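Local coordinates for protein FkbI (Streptomyces hygroscopicus, PDB 1R2J) that binds FAD and probably acts as an acyl-ACP dehydrogenase in making the methoxymalonyl extender unit of the polyketide FK520, at residues A[227-232]-A[302-307]. Residues are numbered along the deposited sequence; the frame is centred on the assembly and turned at random.
Sequences KSVAWG and LAKHVA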
loop_
_atom_site.group_PDB
_atom_site.type_symbol
_atom_site.label_atom_id
_atom_site.label_comp_id
_atom_site.label_asym_id
_atom_site.label_seq_id
_atom_site.Cartn_x
_atom_site.Cartn_y
_atom_site.Cartn_z
ATOM N N LYS A 227 -7.243 2.993 1.499
ATOM C CA LYS A 227 -7.098 4.151 2.378
ATOM C C LYS A 227 -5.625 4.522 2.508
ATOM O O LYS A 227 -5.257 5.699 2.478
ATOM C CB LYS A 227 -7.670 3.843 3.766
ATOM C CG LYS A 227 -7.455 4.962 4.794
ATOM C CD LYS A 227 -8.140 4.647 6.131
ATOM C CE LYS A 227 -7.390 3.579 6.913
ATOM N NZ LYS A 227 -8.098 3.231 8.179
ATOM N N SER A 228 -4.789 3.500 2.643
ATOM C CA SER A 228 -3.357 3.691 2.792
ATOM C C SER A 228 -2.732 4.208 1.501
ATOM O O SER A 228 -1.898 5.106 1.528
ATOM C CB SER A 228 -2.697 2.372 3.206
ATOM O OG SER A 228 -1.353 2.588 3.593
ATOM N N VAL A 229 -3.129 3.636 0.370
ATOM C CA VAL A 229 -2.595 4.081 -0.907
ATOM C C VAL A 229 -2.997 5.527 -1.147
ATOM O O VAL A 229 -2.200 6.315 -1.652
ATOM C CB VAL A 229 -3.103 3.218 -2.079
ATOM C CG1 VAL A 229 -2.825 3.923 -3.418
ATOM C CG2 VAL A 229 -2.408 1.857 -2.056
ATOM N N ALA A 230 -4.228 5.875 -0.773
ATOM C CA ALA A 230 -4.714 7.241 -0.959
ATOM C C ALA A 230 -3.821 8.233 -0.194
ATOM O O ALA A 230 -3.405 9.251 -0.736
ATOM C CB ALA A 230 -6.170 7.348 -0.492
ATOM N N TRP A 231 -3.515 7.919 1.061
ATOM C CA TRP A 231 -2.658 8.786 1.864
ATOM C C TRP A 231 -1.240 8.750 1.310
ATOM O O TRP A 231 -0.527 9.749 1.347
ATOM C CB TRP A 231 -2.656 8.349 3.338
ATOM C CG TRP A 231 -3.857 8.816 4.097
ATOM C CD1 TRP A 231 -4.882 8.044 4.572
ATOM C CD2 TRP A 231 -4.161 10.167 4.478
ATOM N NE1 TRP A 231 -5.802 8.833 5.229
ATOM C CE2 TRP A 231 -5.384 10.137 5.184
ATOM C CE3 TRP A 231 -3.517 11.398 4.292
ATOM C CZ2 TRP A 231 -5.978 11.292 5.705
ATOM C CZ3 TRP A 231 -4.109 12.548 4.812
ATOM C CH2 TRP A 231 -5.328 12.482 5.510
ATOM N N GLY A 232 -0.840 7.597 0.789
ATOM C CA GLY A 232 0.487 7.480 0.221
ATOM C C GLY A 232 0.613 8.450 -0.942
ATOM O O GLY A 232 1.649 9.106 -1.115
ATOM N N LEU A 302 -13.233 6.482 -3.424
ATOM C CA LEU A 302 -13.123 7.823 -3.966
ATOM C C LEU A 302 -11.760 8.442 -3.653
ATOM O O LEU A 302 -11.110 9.004 -4.536
ATOM C CB LEU A 302 -14.237 8.696 -3.389
ATOM C CG LEU A 302 -14.202 10.178 -3.750
ATOM C CD1 LEU A 302 -14.444 10.345 -5.220
ATOM C CD2 LEU A 302 -15.264 10.910 -2.951
ATOM N N ALA A 303 -11.320 8.318 -2.403
ATOM C CA ALA A 303 -10.036 8.879 -1.987
ATOM C C ALA A 303 -8.859 8.264 -2.729
ATOM O O ALA A 303 -7.963 8.971 -3.196
ATOM C CB ALA A 303 -9.849 8.702 -0.493
ATOM N N LYS A 304 -8.853 6.943 -2.826
ATOM C CA LYS A 304 -7.774 6.265 -3.511
ATOM C C LYS A 304 -7.749 6.695 -4.972
ATOM O O LYS A 304 -6.701 7.050 -5.505
ATOM C CB LYS A 304 -7.945 4.741 -3.402
ATOM C CG LYS A 304 -6.834 3.940 -4.057
ATOM C CD LYS A 304 -7.128 3.641 -5.519
ATOM C CE LYS A 304 -5.854 3.252 -6.266
ATOM N NZ LYS A 304 -6.040 3.288 -7.749
ATOM N N HIS A 305 -8.918 6.676 -5.603
ATOM C CA HIS A 305 -9.052 7.036 -7.012
ATOM C C HIS A 305 -8.529 8.438 -7.337
ATOM O O HIS A 305 -7.648 8.604 -8.189
ATOM C CB HIS A 305 -10.522 6.908 -7.436
ATOM C CG HIS A 305 -10.766 7.219 -8.879
ATOM N ND1 HIS A 305 -10.127 6.553 -9.905
ATOM C CD2 HIS A 305 -11.600 8.108 -9.470
ATOM C CE1 HIS A 305 -10.558 7.018 -11.065
ATOM N NE2 HIS A 305 -11.451 7.963 -10.829
ATOM N N VAL A 306 -9.065 9.440 -6.650
ATOM C CA VAL A 306 -8.658 10.818 -6.874
ATOM C C VAL A 306 -7.202 11.091 -6.508
ATOM O O VAL A 306 -6.483 11.731 -7.270
ATOM C CB VAL A 306 -9.555 11.796 -6.091
ATOM C CG1 VAL A 306 -10.976 11.743 -6.623
ATOM C CG2 VAL A 306 -9.546 11.440 -4.632
ATOM N N ALA A 307 -6.769 10.614 -5.343
ATOM C CA ALA A 307 -5.396 10.843 -4.904
ATOM C C ALA A 307 -4.417 10.221 -5.893
ATOM O O ALA A 307 -3.383 10.802 -6.204
ATOM C CB ALA A 307 -5.181 10.264 -3.503
#
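Ala230 brings its methyl group against the backbone of the other helix, where CB lies 3.6 Å from Lys304 N and equally near Lys304 CA. The same methyl is flanked by two alanines one helical turn apart: Ala303 CB is 3.9 Å from Ala230 CB, and Ala307 CB is 4.3 Å from it. Ala230 thus fits among Ala303, Lys304 and Ala307. With nothing larger than a methyl group on these three alanines, the helix axes can come within 7.9 Å, and Ala230 and Lys304 have their CA atoms 4.1 Å apart. The helices run in roughly the same direction, crossing at 32°.

In the reverse direction the Ala307 methyl rests on a backbone oxygen, its CB 3.4 Å from Ala230 O, a van der Waals contact.

Beside the alanines, Val229 and Lys304 lie alongside each other and point the same way, with Val229 CG1 4.1 Å from Lys304 CG. CG1 of Val229 and CG of Lys304 are each anti to their own backbone N (chi1 -178° for the lysine). Of the lysine side chain, the aliphatic root does the touching; the chain then bends at chi2 (-89°) and carries its ammonium away from segment 227-232. There NZ hydrogen-bonds to the carbonyl oxygens of Met343 and Gly348, so the buried charge has polar partners near the FAD-binding residues Ile345 and Glu351. Bound FAD itself lies about 8 Å from the side chain of Val229.

The contact joins helices 219-248 and 297-322 of the C-terminal helical domain of the acyl-CoA dehydrogenase fold. Cys282 of helix 262-287 touches Ala230, Trp231 packs on helix 54-67, and His305 faces helix 350-361.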